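Local coordinates for extracellular solute-binding protein family 5 (Brucella melitensis, PDB 4ONY), which probably binds a peptide or related solute in the periplasm and delivers it to an ABC transporter for import, at residues D300-G305 with P564-A569; K113-T118 with F171-K176. All coordinates share one frame; numbering follows the deposited sequence.

Interaction 1: D300-G305 with P564-A569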
# COMPACT_ATOMS: atom_id res chain seq x y z
N ASP A 300 -0.92 0.14 -22.02
CA ASP A 300 -2.17 0.50 -21.36
C ASP A 300 -1.89 1.45 -20.20
O ASP A 300 -0.86 1.34 -19.54
CB ASP A 300 -2.87 -0.71 -20.76
CG ASP A 300 -3.95 -1.28 -21.62
OD1 ASP A 300 -4.32 -0.65 -22.61
OD2 ASP A 300 -4.43 -2.38 -21.33
N THR A 301 -2.84 2.32 -19.93
CA THR A 301 -2.81 3.11 -18.75
C THR A 301 -4.14 3.05 -17.98
O THR A 301 -5.21 2.87 -18.57
CB THR A 301 -2.51 4.55 -19.07
OG1 THR A 301 -3.69 5.13 -19.61
CG2 THR A 301 -1.33 4.69 -20.05
N PHE A 302 -4.04 3.17 -16.66
CA PHE A 302 -5.18 3.09 -15.76
C PHE A 302 -5.09 4.16 -14.68
O PHE A 302 -4.02 4.68 -14.41
CB PHE A 302 -5.17 1.73 -15.07
CG PHE A 302 -5.09 0.55 -16.00
CD1 PHE A 302 -3.87 0.06 -16.40
CD2 PHE A 302 -6.22 -0.08 -16.45
CE1 PHE A 302 -3.77 -1.01 -17.27
CE2 PHE A 302 -6.15 -1.15 -17.30
CZ PHE A 302 -4.91 -1.60 -17.74
N GLU A 303 -6.22 4.52 -14.08
CA GLU A 303 -6.21 5.39 -12.94
C GLU A 303 -6.81 4.67 -11.81
O GLU A 303 -7.54 3.71 -12.00
CB GLU A 303 -7.01 6.66 -13.21
CG GLU A 303 -6.36 7.54 -14.24
CD GLU A 303 -7.22 8.75 -14.56
OE1 GLU A 303 -8.11 8.61 -15.45
OE2 GLU A 303 -6.99 9.80 -13.93
N LYS A 304 -6.49 5.11 -10.62
CA LYS A 304 -7.00 4.47 -9.44
C LYS A 304 -7.35 5.55 -8.44
O LYS A 304 -6.82 6.66 -8.51
CB LYS A 304 -5.97 3.48 -8.88
CG LYS A 304 -4.70 4.11 -8.34
CD LYS A 304 -3.73 2.99 -7.95
CE LYS A 304 -2.40 3.51 -7.41
NZ LYS A 304 -2.52 3.93 -6.00
N GLY A 305 -8.26 5.22 -7.53
CA GLY A 305 -8.67 6.10 -6.49
C GLY A 305 -8.12 5.74 -5.11
O GLY A 305 -8.38 6.46 -4.15
N PRO A 564 0.87 9.69 -12.06
CA PRO A 564 -0.57 9.79 -12.00
C PRO A 564 -1.37 8.64 -12.67
O PRO A 564 -2.58 8.51 -12.41
CB PRO A 564 -0.84 11.10 -12.72
CG PRO A 564 0.29 11.23 -13.71
CD PRO A 564 1.46 10.65 -12.99
N TYR A 565 -0.71 7.82 -13.50
CA TYR A 565 -1.36 6.65 -14.05
C TYR A 565 -0.55 5.40 -13.74
O TYR A 565 0.68 5.45 -13.69
CB TYR A 565 -1.46 6.81 -15.57
CG TYR A 565 -2.30 7.99 -16.02
CD1 TYR A 565 -3.67 7.85 -16.20
CD2 TYR A 565 -1.73 9.21 -16.27
CE1 TYR A 565 -4.46 8.91 -16.60
CE2 TYR A 565 -2.52 10.31 -16.67
CZ TYR A 565 -3.90 10.15 -16.83
OH TYR A 565 -4.79 11.16 -17.24
N GLN A 566 -1.24 4.28 -13.67
CA GLN A 566 -0.62 2.97 -13.62
C GLN A 566 -0.36 2.59 -15.08
O GLN A 566 -1.17 2.89 -15.97
CB GLN A 566 -1.58 1.92 -13.08
CG GLN A 566 -2.12 2.16 -11.66
CD GLN A 566 -3.05 1.01 -11.23
OE1 GLN A 566 -4.08 0.76 -11.87
NE2 GLN A 566 -2.68 0.30 -10.15
N TRP A 567 0.75 1.90 -15.28
CA TRP A 567 1.19 1.56 -16.60
C TRP A 567 1.40 0.09 -16.71
O TRP A 567 2.21 -0.46 -15.96
CB TRP A 567 2.54 2.27 -16.87
CG TRP A 567 2.54 3.75 -16.99
CD1 TRP A 567 1.53 4.55 -17.44
CD2 TRP A 567 3.65 4.59 -16.78
NE1 TRP A 567 1.92 5.85 -17.46
CE2 TRP A 567 3.23 5.91 -17.09
CE3 TRP A 567 4.94 4.37 -16.37
CZ2 TRP A 567 4.10 7.00 -17.02
CZ3 TRP A 567 5.81 5.48 -16.25
CH2 TRP A 567 5.38 6.77 -16.57
N VAL A 568 0.75 -0.53 -17.69
CA VAL A 568 0.97 -1.95 -18.00
C VAL A 568 1.03 -2.13 -19.51
O VAL A 568 0.09 -1.79 -20.24
CB VAL A 568 -0.16 -2.87 -17.46
CG1 VAL A 568 0.19 -4.32 -17.73
CG2 VAL A 568 -0.38 -2.67 -15.95
N ALA A 569 2.17 -2.62 -20.01
CA ALA A 569 2.30 -2.94 -21.42
C ALA A 569 1.91 -4.39 -21.56
O ALA A 569 2.17 -5.18 -20.65
CB ALA A 569 3.72 -2.72 -21.92
O HOH W 1 -7.40 10.57 -17.35
O HOH W 2 -4.16 7.01 -10.80

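Interaction 2: K113-T118 with F171-K176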
# COMPACT_ATOMS: atom_id res chain seq x y z
N LYS A 113 -17.78 -7.61 19.37
CA LYS A 113 -17.20 -8.50 20.38
C LYS A 113 -17.21 -9.96 19.94
O LYS A 113 -16.52 -10.79 20.55
CB LYS A 113 -17.99 -8.34 21.68
CG LYS A 113 -17.56 -7.15 22.56
CD LYS A 113 -18.72 -6.28 23.08
CE LYS A 113 -19.94 -7.04 23.66
NZ LYS A 113 -21.26 -6.64 23.01
N TRP A 114 -17.96 -10.29 18.89
CA TRP A 114 -17.90 -11.63 18.27
C TRP A 114 -18.24 -11.56 16.81
O TRP A 114 -18.87 -10.58 16.37
CB TRP A 114 -18.87 -12.64 18.96
CG TRP A 114 -20.30 -12.22 18.97
CD1 TRP A 114 -20.95 -11.57 19.96
CD2 TRP A 114 -21.25 -12.38 17.91
NE1 TRP A 114 -22.25 -11.32 19.61
CE2 TRP A 114 -22.47 -11.81 18.35
CE3 TRP A 114 -21.20 -12.95 16.63
CZ2 TRP A 114 -23.61 -11.76 17.55
CZ3 TRP A 114 -22.36 -12.94 15.84
CH2 TRP A 114 -23.55 -12.34 16.31
N VAL A 115 -17.80 -12.57 16.05
CA VAL A 115 -18.18 -12.73 14.65
C VAL A 115 -18.40 -14.21 14.40
O VAL A 115 -17.69 -15.05 14.96
CB VAL A 115 -17.15 -12.10 13.67
CG1 VAL A 115 -15.81 -12.80 13.76
CG2 VAL A 115 -17.65 -12.14 12.22
N GLU A 116 -19.38 -14.54 13.60
CA GLU A 116 -19.70 -15.93 13.31
C GLU A 116 -19.84 -16.16 11.80
O GLU A 116 -20.49 -15.38 11.12
CB GLU A 116 -20.97 -16.35 14.07
CG GLU A 116 -21.42 -17.80 13.79
CD GLU A 116 -22.52 -18.29 14.77
OE1 GLU A 116 -22.94 -17.52 15.64
OE2 GLU A 116 -22.91 -19.46 14.74
N PHE A 117 -19.20 -17.20 11.30
CA PHE A 117 -19.15 -17.52 9.87
C PHE A 117 -19.80 -18.85 9.66
O PHE A 117 -19.61 -19.77 10.48
CB PHE A 117 -17.69 -17.64 9.42
CG PHE A 117 -16.89 -16.39 9.63
CD1 PHE A 117 -16.94 -15.34 8.71
CD2 PHE A 117 -16.07 -16.26 10.74
CE1 PHE A 117 -16.19 -14.18 8.90
CE2 PHE A 117 -15.35 -15.10 10.94
CZ PHE A 117 -15.40 -14.06 10.02
N THR A 118 -20.54 -18.97 8.58
CA THR A 118 -21.09 -20.25 8.19
C THR A 118 -20.47 -20.59 6.85
O THR A 118 -20.59 -19.81 5.91
CB THR A 118 -22.61 -20.20 8.12
OG1 THR A 118 -23.10 -19.72 9.37
CG2 THR A 118 -23.23 -21.58 7.82
N PHE A 171 -16.05 -16.65 16.64
CA PHE A 171 -14.89 -16.08 17.34
C PHE A 171 -15.43 -15.05 18.33
O PHE A 171 -16.11 -14.11 17.92
CB PHE A 171 -13.99 -15.33 16.34
CG PHE A 171 -13.36 -16.22 15.31
CD1 PHE A 171 -14.08 -16.67 14.22
CD2 PHE A 171 -12.04 -16.60 15.42
CE1 PHE A 171 -13.49 -17.49 13.27
CE2 PHE A 171 -11.45 -17.42 14.48
CZ PHE A 171 -12.18 -17.88 13.41
N THR A 172 -15.16 -15.23 19.61
CA THR A 172 -15.49 -14.21 20.62
C THR A 172 -14.22 -13.51 21.06
O THR A 172 -13.25 -14.17 21.43
CB THR A 172 -16.16 -14.86 21.83
OG1 THR A 172 -17.26 -15.64 21.39
CG2 THR A 172 -16.65 -13.80 22.86
N PHE A 173 -14.22 -12.18 21.01
CA PHE A 173 -13.03 -11.40 21.23
C PHE A 173 -12.90 -10.92 22.66
O PHE A 173 -13.88 -10.83 23.37
CB PHE A 173 -12.98 -10.21 20.25
CG PHE A 173 -13.10 -10.64 18.82
CD1 PHE A 173 -12.17 -11.52 18.28
CD2 PHE A 173 -14.16 -10.26 18.06
CE1 PHE A 173 -12.28 -11.97 16.99
CE2 PHE A 173 -14.27 -10.69 16.75
CZ PHE A 173 -13.32 -11.54 16.21
N ASN A 174 -11.67 -10.61 23.04
CA ASN A 174 -11.37 -10.08 24.37
C ASN A 174 -11.10 -8.61 24.28
O ASN A 174 -11.18 -8.00 23.21
CB ASN A 174 -10.22 -10.84 25.03
CG ASN A 174 -8.89 -10.66 24.32
OD1 ASN A 174 -8.57 -9.59 23.79
ND2 ASN A 174 -8.08 -11.70 24.33
N GLU A 175 -10.79 -8.01 25.41
CA GLU A 175 -10.67 -6.57 25.50
C GLU A 175 -9.48 -5.98 24.71
O GLU A 175 -9.43 -4.78 24.48
CB GLU A 175 -10.64 -6.14 26.99
CG GLU A 175 -9.35 -6.46 27.74
CD GLU A 175 -9.06 -7.97 27.91
OE1 GLU A 175 -10.03 -8.78 28.06
OE2 GLU A 175 -7.85 -8.34 27.92
N LYS A 176 -8.52 -6.80 24.31
CA LYS A 176 -7.47 -6.30 23.45
C LYS A 176 -7.93 -6.08 21.98
O LYS A 176 -7.19 -5.54 21.20
CB LYS A 176 -6.28 -7.23 23.45
CG LYS A 176 -5.59 -7.34 24.79
CD LYS A 176 -4.57 -8.47 24.67
CE LYS A 176 -3.32 -8.25 25.51
NZ LYS A 176 -2.41 -9.43 25.33

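Interaction 1: D300-G305 with P564-A569
Gln566 and Phe302 face each other across two antiparallel strands, joined by a reciprocal pair of backbone hydrogen bonds: Phe302 N to Gln566 O at 3.0 Å and Gln566 N to Phe302 O at 2.9 Å. Their side chains rise from the same face of the sheet. The Gln566 chain runs extended beyond CG (chi2 -179°), which carries its amide out from the sheet, leaving OE1 3.5 Å from Phe302 CB. That oxygen takes its hydrogen bond from the backbone N of Tyr585, while Lys304 crosses the glutamine at about a right angle, its CD 3.6 Å from Gln566 NE2. The Phe302 ring leans the other way along the strand: CE1 meets Val568 CG2 at 4.0 Å, and His576 meets the ring edge-to-face from outside the two segments.

A second reciprocal pair, between Asp300 and Val568, continues the same antiparallel register. Asp300 shares the face of Phe302, and its carboxylate turns to Arg570 in a salt bridge and to His576. The other face carries Thr301 and Trp567, the indole stacking on Trp283 of helix 280-285.

Toward Glu303 and Lys304, water takes part in the contact. The side chains of Glu303 and Tyr565 lie alongside each other and point the same way, with Glu303 CG 3.3 Å from Tyr565 CE1; a water links Glu303 OE1 to the phenol OH. Another water joins Lys304 N to Pro564 O, bridging the two backbones. The arrangement is an antiparallel beta pairing at the edge of a three-stranded sheet, ordered 274-277, 566-571, 297-302, which brings together strands remote in sequence within this family 5 solute-binding protein.

Interaction 2: K113-T118 with F171-K176
Val115 CG1 touches CZ of the Phe173 ring at 3.7 Å and lies 4.0 Å from Phe171 CB, forming the apolar centre of an antiparallel pairing of strands 114-119 and 168-173. With chi1 at 64°, CG1 sits between the backbone N and carbonyl carbon of Val115, which turns it toward both phenylalanines, so that one methyl meets the Phe173 ring and the CB of Phe171. Two residues on, on the same face, the Phe117 ring crosses that of Phe171 at about a right angle (planes 81° apart), Phe171 CE1 approaching the edge of the Phe117 ring near its plane. Helix 181-187 packs on this face, with Ile185 against both Phe117 and Phe171, and Tyr140 meets Phe171 edge-to-face.

Val115 and Phe171 form a hydrogen-bonded pair through both their N and O atoms. On the other face, Trp114 stands opposite Thr172 in a non-hydrogen-bonded pair; its indole turns away from the threonine and receives Arg170 in a cation-pi contact. Farther out, Lys113 sends its ammonium to a salt bridge with Asp109. Its carbonyl closes the pairing: Phe173 N donates to Lys113 O over 2.7 Å, nearly straight at 175°.

Both interactions are antiparallel strand pairings, partly buried, but they belong to separate sheets on opposite sides of the chain's centre, with nearest atoms about 26 Å apart and no residues in touch. Interaction 1 joins distant parts of the sequence, 259 residues apart, whereas interaction 2 closes a loop of 52 residues. Interaction 2 lies farther from the chain's centre, yet its buried face is almost wholly aromatic and aliphatic and is covered by a helix. Interaction 1 mixes a phenylalanine with amide and charged groups and ends in water bridges. Asp300 in interaction 1 and Lys113 in interaction 2 each find a charge partner outside the segments, in Arg570 and Asp109.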